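Local coordinates for osmotically inducible protein OsmC (Psychrobacter arcticus, PDB 2PN2), which is of unconfirmed function but belongs to the OsmC family and probably takes part in osmotic stress and detoxification responses, at residues T75-K80 against I111-N116; M84-A89 against D121-I126. All blocks are in the same frame, centred on the assembly; numbering follows the deposited sequence.

In the fold
Both contacts fasten the C-terminal part of helix 61-83, or the loop after it, to neighbouring elements. Interaction 1 joins helix 61-83 to strand 105-114 and the residues just after it; all three touching residues are buried. Interaction 2 lies about 8 Å away, centre to centre, farther from the middle of the chain and partly buried, and joins the loop leaving the same helix to the start of helix 121-132. Both contacts are apolar across their segments, but an aromatic edge features in the first, whereas a selenomethionine, two isoleucines and a threonine methyl meet in the second. A weak hydrogen bond from N116 ND2 to D87 O runs between them.

Interaction 1. Residues T75-K80 against I111-N116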
ATOM      1  N   THR A  75       8.707 -10.040  -3.773  1.00 41.77           N
ATOM      2  CA  THR A  75       7.850 -11.074  -4.383  1.00 39.43           C
ATOM      3  C   THR A  75       8.317 -11.390  -5.808  1.00 41.29           C
ATOM      4  O   THR A  75       8.484 -12.569  -6.154  1.00 41.82           O
ATOM      5  CB  THR A  75       6.365 -10.658  -4.354  1.00 38.26           C
ATOM      6  OG1 THR A  75       5.979 -10.391  -2.992  1.00 39.93           O
ATOM      7  CG2 THR A  75       5.461 -11.752  -4.946  1.00 32.05           C
ATOM      8  N   ILE A  76       8.536 -10.352  -6.618  1.00 40.71           N
ATOM      9  CA  ILE A  76       9.013 -10.537  -8.006  1.00 42.10           C
ATOM     10  C   ILE A  76      10.456 -11.074  -8.025  1.00 39.95           C
ATOM     11  O   ILE A  76      10.789 -11.858  -8.920  1.00 38.76           O
ATOM     12  CB  ILE A  76       8.825  -9.269  -8.893  1.00 41.18           C
ATOM     13  CG1 ILE A  76       8.869  -9.650 -10.375  1.00 46.52           C
ATOM     14  CG2 ILE A  76       9.838  -8.188  -8.546  1.00 46.69           C
ATOM     15  CD1 ILE A  76       8.687  -8.488 -11.330  1.00 50.21           C
ATOM     16  N   ILE A  77      11.290 -10.670  -7.048  1.00 39.68           N
ATOM     17  CA  ILE A  77      12.642 -11.278  -6.872  1.00 38.96           C
ATOM     18  C   ILE A  77      12.497 -12.770  -6.521  1.00 40.59           C
ATOM     19  O   ILE A  77      13.239 -13.597  -7.052  1.00 38.11           O
ATOM     20  CB  ILE A  77      13.542 -10.529  -5.821  1.00 38.68           C
ATOM     21  CG1 ILE A  77      14.021  -9.200  -6.408  1.00 38.37           C
ATOM     22  CG2 ILE A  77      14.779 -11.376  -5.442  1.00 38.88           C
ATOM     23  CD1 ILE A  77      14.621  -8.224  -5.375  1.00 37.90           C
ATOM     24  N   GLY A  78      11.531 -13.102  -5.659  1.00 38.79           N
ATOM     25  CA  GLY A  78      11.237 -14.507  -5.301  1.00 39.70           C
ATOM     26  C   GLY A  78      10.868 -15.388  -6.487  1.00 38.69           C
ATOM     27  O   GLY A  78      11.275 -16.538  -6.552  1.00 39.75           O
ATOM     28  N   ILE A  79      10.098 -14.838  -7.426  1.00 38.91           N
ATOM     29  CA  ILE A  79       9.736 -15.536  -8.671  1.00 38.54           C
ATOM     30  C   ILE A  79      10.998 -15.809  -9.484  1.00 38.38           C
ATOM     31  O   ILE A  79      11.181 -16.914  -9.988  1.00 35.07           O
ATOM     32  CB  ILE A  79       8.744 -14.699  -9.533  1.00 39.94           C
ATOM     33  CG1 ILE A  79       7.381 -14.608  -8.836  1.00 42.05           C
ATOM     34  CG2 ILE A  79       8.587 -15.295 -10.932  1.00 34.54           C
ATOM     35  CD1 ILE A  79       6.331 -13.796  -9.604  1.00 43.41           C
ATOM     36  N   LYS A  80      11.862 -14.801  -9.582  1.00 37.94           N
ATOM     37  CA  LYS A  80      13.123 -14.905 -10.329  1.00 40.49           C
ATOM     38  C   LYS A  80      14.078 -15.868  -9.634  1.00 40.81           C
ATOM     39  O   LYS A  80      14.718 -16.679 -10.304  1.00 40.54           O
ATOM     40  CB  LYS A  80      13.803 -13.539 -10.523  1.00 41.98           C
ATOM     41  CG  LYS A  80      14.671 -13.520 -11.789  1.00 48.65           C
ATOM     42  CD  LYS A  80      13.809 -13.197 -13.025  1.00 54.94           C
ATOM     43  CE  LYS A  80      14.355 -13.788 -14.300  1.00 57.04           C
ATOM     44  NZ  LYS A  80      15.774 -13.465 -14.543  1.00 61.57           N
ATOM     45  N   ILE A 111      14.665   1.535  -0.236  1.00 44.49           N
ATOM     46  CA  ILE A 111      14.527   0.118   0.099  1.00 44.30           C
ATOM     47  C   ILE A 111      15.932  -0.464   0.138  1.00 42.97           C
ATOM     48  O   ILE A 111      16.609  -0.476  -0.878  1.00 42.54           O
ATOM     49  CB  ILE A 111      13.654  -0.654  -0.934  1.00 45.92           C
ATOM     50  CG1 ILE A 111      12.299   0.030  -1.161  1.00 47.97           C
ATOM     51  CG2 ILE A 111      13.460  -2.129  -0.521  1.00 43.21           C
ATOM     52  CD1 ILE A 111      12.338   1.126  -2.203  1.00 55.43           C
ATOM     53  N   ALA A 112      16.387  -0.866   1.326  1.00 41.91           N
ATOM     54  CA  ALA A 112      17.699  -1.488   1.513  1.00 42.74           C
ATOM     55  C   ALA A 112      17.449  -2.989   1.626  1.00 41.68           C
ATOM     56  O   ALA A 112      16.893  -3.453   2.633  1.00 40.06           O
ATOM     57  CB  ALA A 112      18.385  -0.957   2.773  1.00 42.04           C
ATOM     58  N   ILE A 113      17.876  -3.744   0.610  1.00 43.14           N
ATOM     59  CA  ILE A 113      17.654  -5.201   0.569  1.00 42.59           C
ATOM     60  C   ILE A 113      18.911  -5.972   1.015  1.00 44.51           C
ATOM     61  O   ILE A 113      19.985  -5.768   0.467  1.00 44.41           O
ATOM     62  CB  ILE A 113      17.202  -5.682  -0.821  1.00 42.91           C
ATOM     63  CG1 ILE A 113      15.973  -4.893  -1.314  1.00 41.25           C
ATOM     64  CG2 ILE A 113      16.907  -7.189  -0.782  1.00 42.05           C
ATOM     65  CD1 ILE A 113      15.416  -5.380  -2.653  1.00 44.59           C
ATOM     66  N   THR A 114      18.759  -6.853   2.002  1.00 42.52           N
ATOM     67  CA  THR A 114      19.858  -7.669   2.514  1.00 42.76           C
ATOM     68  C   THR A 114      19.491  -9.134   2.271  1.00 42.38           C
ATOM     69  O   THR A 114      18.537  -9.649   2.844  1.00 40.73           O
ATOM     70  CB  THR A 114      20.161  -7.360   4.003  1.00 40.08           C
ATOM     71  OG1 THR A 114      20.465  -5.962   4.137  1.00 43.50           O
ATOM     72  CG2 THR A 114      21.364  -8.170   4.523  1.00 42.03           C
ATOM     73  N   PHE A 115      20.225  -9.770   1.362  1.00 45.59           N
ATOM     74  CA  PHE A 115      20.035 -11.175   1.051  1.00 46.89           C
ATOM     75  C   PHE A 115      20.630 -12.079   2.133  1.00 50.41           C
ATOM     76  O   PHE A 115      21.649 -11.743   2.752  1.00 48.43           O
ATOM     77  CB  PHE A 115      20.607 -11.510  -0.329  1.00 46.21           C
ATOM     78  CG  PHE A 115      19.772 -10.988  -1.434  1.00 46.21           C
ATOM     79  CD1 PHE A 115      18.695 -11.737  -1.908  1.00 46.61           C
ATOM     80  CD2 PHE A 115      19.991  -9.710  -1.951  1.00 49.37           C
ATOM     81  CE1 PHE A 115      17.872 -11.238  -2.934  1.00 46.87           C
ATOM     82  CE2 PHE A 115      19.184  -9.199  -2.975  1.00 48.25           C
ATOM     83  CZ  PHE A 115      18.120  -9.966  -3.466  1.00 50.96           C
ATOM     84  N   ASN A 116      19.955 -13.212   2.356  1.00 52.41           N
ATOM     85  CA  ASN A 116      20.400 -14.232   3.316  1.00 55.91           C
ATOM     86  C   ASN A 116      21.774 -14.852   2.967  1.00 56.70           C
ATOM     87  O   ASN A 116      22.559 -15.144   3.877  1.00 57.62           O
ATOM     88  CB  ASN A 116      19.335 -15.346   3.473  1.00 56.48           C
ATOM     89  CG  ASN A 116      19.015 -16.065   2.153  1.00 60.30           C
ATOM     90  OD1 ASN A 116      19.081 -15.465   1.074  1.00 68.02           O
ATOM     91  ND2 ASN A 116      18.647 -17.339   2.244  1.00 62.40           N
TER
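I77 meets I113 and F115 where helix 61-83 packs on the mixed sheet of the OsmC-like fold, a plain case of one helical side chain serving as the bridge between two layers. The backbones stay well apart: the CA atoms of I77 and I113, the nearest across the segments, are 10.8 Å from each other, and branched and aromatic side chains fill the interval. No hydrogen bond crosses, the two segments bury only 108 Å² between them, and further residues pack around the same side chains.

The aliphatic part is a meeting of two methyl ends. I77 carries its longer branch beside the backbone N and extends it almost fully (chi2 166°), which sends CD1 out from the helix; I113, pointing back from strand 105-114, ends 4.0 Å away at its own CD1. Beyond this pair, I113 also packs on V148 of strand 145-150, which runs beside it.

The aromatic part uses the other branch of I77. F115 leaves the chain just after the strand, yet its ring turns inward and approaches I77 from the opposite direction. The ring of F115 also meets that of F127 on helix 121-132, the planes at about 25° to each other, and I77 also touches F127. Three elements thus converge on one apolar cluster. Against F115 the nearest atom of the isoleucine is CG2, which lies near the ring plane at the edge, 4.0 Å from CE1 and 4.1 Å from CZ of F115.

Interaction 2. Residues M84-A89 against D121-I126; sequences MEIDIA and DKTQKI
M84 and T123 bring the two backbones closest, with their CA atoms 9.2 Å apart, as the chain leaving helix 61-83 passes the opening turns of helix 121-132. The helix end is finished by a Schellman motif: E85 takes a positive phi of 61°, and two bonds run back into the last turn. The chain then continues without regular structure, and D87 makes an Asx turn in which the backbone N of A89 donates to D87 OD1 at 2.9 Å, nearly straight at 166° and almost end-on to the carboxylate oxygen. Opposite, residues 121-126 keep regular helical bonding.

Across the gap the contact is made by side-chain ends, and no hydrogen bond spans it. M84, modelled as selenomethionine, reaches out from the helix end and bends at its last torsion (chi3 71°), so that its terminal methyl turns toward helix 121-132. CE lies 4.0 Å from I126 CD1, the two ends facing each other, while SE is 4.2 Å from I126 CG2. The same CE slides past T123 at 4.1 Å from OG1, a van der Waals approach of a methyl group; the hydroxyl's hydrogen bond is to D120 OD1.

The T123 methyl has another role. Set anti to the backbone N, T123 CG2 points out to meet I86 CD1 at 3.7 Å, end against end. T123 therefore shows a divided side chain, with its oxygen spent near its own helix start and its carbon on the neighbouring loop. The whole is a helix-to-loop packing arrangement in the OsmC-like fold, where a Schellman-capped helix end and the loop after it rest on the first turns of a second helix.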
HETATM    1  N   MSE A  84      15.572 -19.427 -11.004  1.00 43.74           N
HETATM    2  CA  MSE A  84      17.021 -19.655 -10.975  1.00 44.47           C
HETATM    3  C   MSE A  84      17.474 -20.667  -9.908  1.00 43.78           C
HETATM    4  O   MSE A  84      18.672 -20.945  -9.809  1.00 45.46           O
HETATM    5  CB  MSE A  84      17.737 -18.316 -10.782  1.00 43.57           C
HETATM    6  CG  MSE A  84      17.445 -17.331 -11.905  1.00 46.34           C
HETATM    7 SE   MSE A  84      18.223 -15.602 -11.614  0.75 45.86          SE
HETATM    8  CE  MSE A  84      20.034 -16.196 -11.916  1.00 37.39           C
ATOM      9  N   GLU A  85      16.534 -21.212  -9.122  1.00 44.04           N
ATOM     10  CA  GLU A  85      16.807 -22.212  -8.071  1.00 45.11           C
ATOM     11  C   GLU A  85      17.752 -21.706  -6.953  1.00 45.67           C
ATOM     12  O   GLU A  85      18.661 -22.419  -6.498  1.00 43.09           O
ATOM     13  CB  GLU A  85      17.257 -23.548  -8.695  1.00 45.31           C
ATOM     14  CG  GLU A  85      16.210 -24.139  -9.661  1.00 44.42           C
ATOM     15  CD  GLU A  85      16.544 -25.528 -10.188  1.00 47.44           C
ATOM     16  OE1 GLU A  85      17.230 -26.318  -9.489  1.00 44.74           O
ATOM     17  OE2 GLU A  85      16.094 -25.842 -11.315  1.00 46.58           O
ATOM     18  N   ILE A  86      17.484 -20.470  -6.517  1.00 45.87           N
ATOM     19  CA  ILE A  86      18.210 -19.780  -5.448  1.00 48.14           C
ATOM     20  C   ILE A  86      17.211 -19.577  -4.300  1.00 48.92           C
ATOM     21  O   ILE A  86      16.186 -18.906  -4.492  1.00 49.17           O
ATOM     22  CB  ILE A  86      18.728 -18.386  -5.918  1.00 50.18           C
ATOM     23  CG1 ILE A  86      19.667 -18.514  -7.132  1.00 47.76           C
ATOM     24  CG2 ILE A  86      19.450 -17.652  -4.778  1.00 48.29           C
ATOM     25  CD1 ILE A  86      20.008 -17.160  -7.771  1.00 49.67           C
ATOM     26  N   ASP A  87      17.493 -20.173  -3.135  1.00 49.31           N
ATOM     27  CA  ASP A  87      16.660 -20.012  -1.936  1.00 50.14           C
ATOM     28  C   ASP A  87      17.059 -18.668  -1.337  1.00 49.63           C
ATOM     29  O   ASP A  87      18.219 -18.485  -0.946  1.00 50.93           O
ATOM     30  CB  ASP A  87      16.884 -21.147  -0.916  1.00 51.48           C
ATOM     31  CG  ASP A  87      15.881 -21.123   0.255  1.00 53.52           C
ATOM     32  OD1 ASP A  87      15.284 -20.069   0.562  1.00 58.78           O
ATOM     33  OD2 ASP A  87      15.691 -22.183   0.887  1.00 57.27           O
ATOM     34  N   ILE A  88      16.100 -17.744  -1.285  1.00 46.83           N
ATOM     35  CA  ILE A  88      16.317 -16.416  -0.711  1.00 44.91           C
ATOM     36  C   ILE A  88      15.487 -16.173   0.556  1.00 42.85           C
ATOM     37  O   ILE A  88      15.328 -15.029   0.960  1.00 42.40           O
ATOM     38  CB  ILE A  88      16.132 -15.263  -1.775  1.00 45.76           C
ATOM     39  CG1 ILE A  88      14.736 -15.271  -2.399  1.00 39.13           C
ATOM     40  CG2 ILE A  88      17.192 -15.392  -2.846  1.00 46.05           C
ATOM     41  CD1 ILE A  88      14.324 -13.922  -2.981  1.00 45.83           C
ATOM     42  N   ALA A  89      14.998 -17.236   1.216  1.00 41.63           N
ATOM     43  CA  ALA A  89      14.214 -17.087   2.466  1.00 40.88           C
ATOM     44  C   ALA A  89      15.071 -16.359   3.509  1.00 42.55           C
ATOM     45  O   ALA A  89      16.291 -16.554   3.575  1.00 41.80           O
ATOM     46  CB  ALA A  89      13.722 -18.451   3.003  1.00 40.50           C
ATOM     47  N   ASP A 121      27.620 -10.722  -9.044  1.00 44.22           N
ATOM     48  CA  ASP A 121      27.210  -9.477  -9.716  1.00 44.65           C
ATOM     49  C   ASP A 121      26.065  -9.627 -10.715  1.00 42.91           C
ATOM     50  O   ASP A 121      25.152  -8.795 -10.725  1.00 41.05           O
ATOM     51  CB  ASP A 121      28.406  -8.798 -10.426  1.00 45.31           C
ATOM     52  CG  ASP A 121      29.441  -8.224  -9.450  1.00 50.20           C
ATOM     53  OD1 ASP A 121      29.165  -8.095  -8.232  1.00 51.83           O
ATOM     54  OD2 ASP A 121      30.545  -7.885  -9.926  1.00 61.41           O
ATOM     55  N   LYS A 122      26.125 -10.665 -11.548  1.00 41.83           N
ATOM     56  CA  LYS A 122      25.070 -10.917 -12.545  1.00 43.84           C
ATOM     57  C   LYS A 122      23.699 -11.078 -11.871  1.00 42.63           C
ATOM     58  O   LYS A 122      22.741 -10.417 -12.271  1.00 42.50           O
ATOM     59  CB  LYS A 122      25.411 -12.135 -13.431  1.00 43.89           C
ATOM     60  CG  LYS A 122      24.461 -12.332 -14.633  1.00 47.30           C
ATOM     61  CD  LYS A 122      24.812 -13.572 -15.457  1.00 46.69           C
ATOM     62  CE  LYS A 122      23.779 -13.801 -16.566  1.00 49.28           C
ATOM     63  NZ  LYS A 122      24.072 -15.037 -17.348  1.00 58.57           N
ATOM     64  N   THR A 123      23.629 -11.897 -10.816  1.00 43.29           N
ATOM     65  CA  THR A 123      22.360 -12.162 -10.091  1.00 41.90           C
ATOM     66  C   THR A 123      21.815 -10.946  -9.373  1.00 41.52           C
ATOM     67  O   THR A 123      20.602 -10.681  -9.435  1.00 38.95           O
ATOM     68  CB  THR A 123      22.494 -13.307  -9.060  1.00 43.74           C
ATOM     69  OG1 THR A 123      23.054 -14.449  -9.698  1.00 40.14           O
ATOM     70  CG2 THR A 123      21.133 -13.685  -8.468  1.00 44.34           C
ATOM     71  N   GLN A 124      22.696 -10.225  -8.674  1.00 41.43           N
ATOM     72  CA  GLN A 124      22.311  -8.979  -7.997  1.00 42.21           C
ATOM     73  C   GLN A 124      21.665  -8.032  -8.997  1.00 40.13           C
ATOM     74  O   GLN A 124      20.625  -7.449  -8.707  1.00 40.00           O
ATOM     75  CB  GLN A 124      23.513  -8.268  -7.374  1.00 41.34           C
ATOM     76  CG  GLN A 124      24.128  -8.928  -6.149  1.00 45.65           C
ATOM     77  CD  GLN A 124      25.362  -8.172  -5.654  1.00 47.73           C
ATOM     78  OE1 GLN A 124      25.559  -6.999  -5.981  1.00 52.38           O
ATOM     79  NE2 GLN A 124      26.208  -8.854  -4.884  1.00 58.66           N
ATOM     80  N   LYS A 125      22.294  -7.911 -10.170  1.00 40.18           N
ATOM     81  CA  LYS A 125      21.808  -7.065 -11.260  1.00 41.25           C
ATOM     82  C   LYS A 125      20.459  -7.536 -11.795  1.00 38.73           C
ATOM     83  O   LYS A 125      19.597  -6.702 -12.048  1.00 38.03           O
ATOM     84  CB  LYS A 125      22.849  -6.966 -12.388  1.00 42.61           C
ATOM     85  CG  LYS A 125      22.429  -6.075 -13.549  1.00 48.13           C
ATOM     86  N   ILE A 126      20.281  -8.852 -11.956  1.00 40.44           N
ATOM     87  CA  ILE A 126      18.982  -9.433 -12.368  1.00 38.38           C
ATOM     88  C   ILE A 126      17.929  -9.047 -11.327  1.00 40.70           C
ATOM     89  O   ILE A 126      16.880  -8.467 -11.676  1.00 41.38           O
ATOM     90  CB  ILE A 126      19.060 -10.978 -12.580  1.00 38.93           C
ATOM     91  CG1 ILE A 126      19.871 -11.283 -13.850  1.00 35.30           C
ATOM     92  CG2 ILE A 126      17.642 -11.603 -12.713  1.00 36.24           C
ATOM     93  CD1 ILE A 126      20.388 -12.782 -14.008  1.00 37.63           C
TER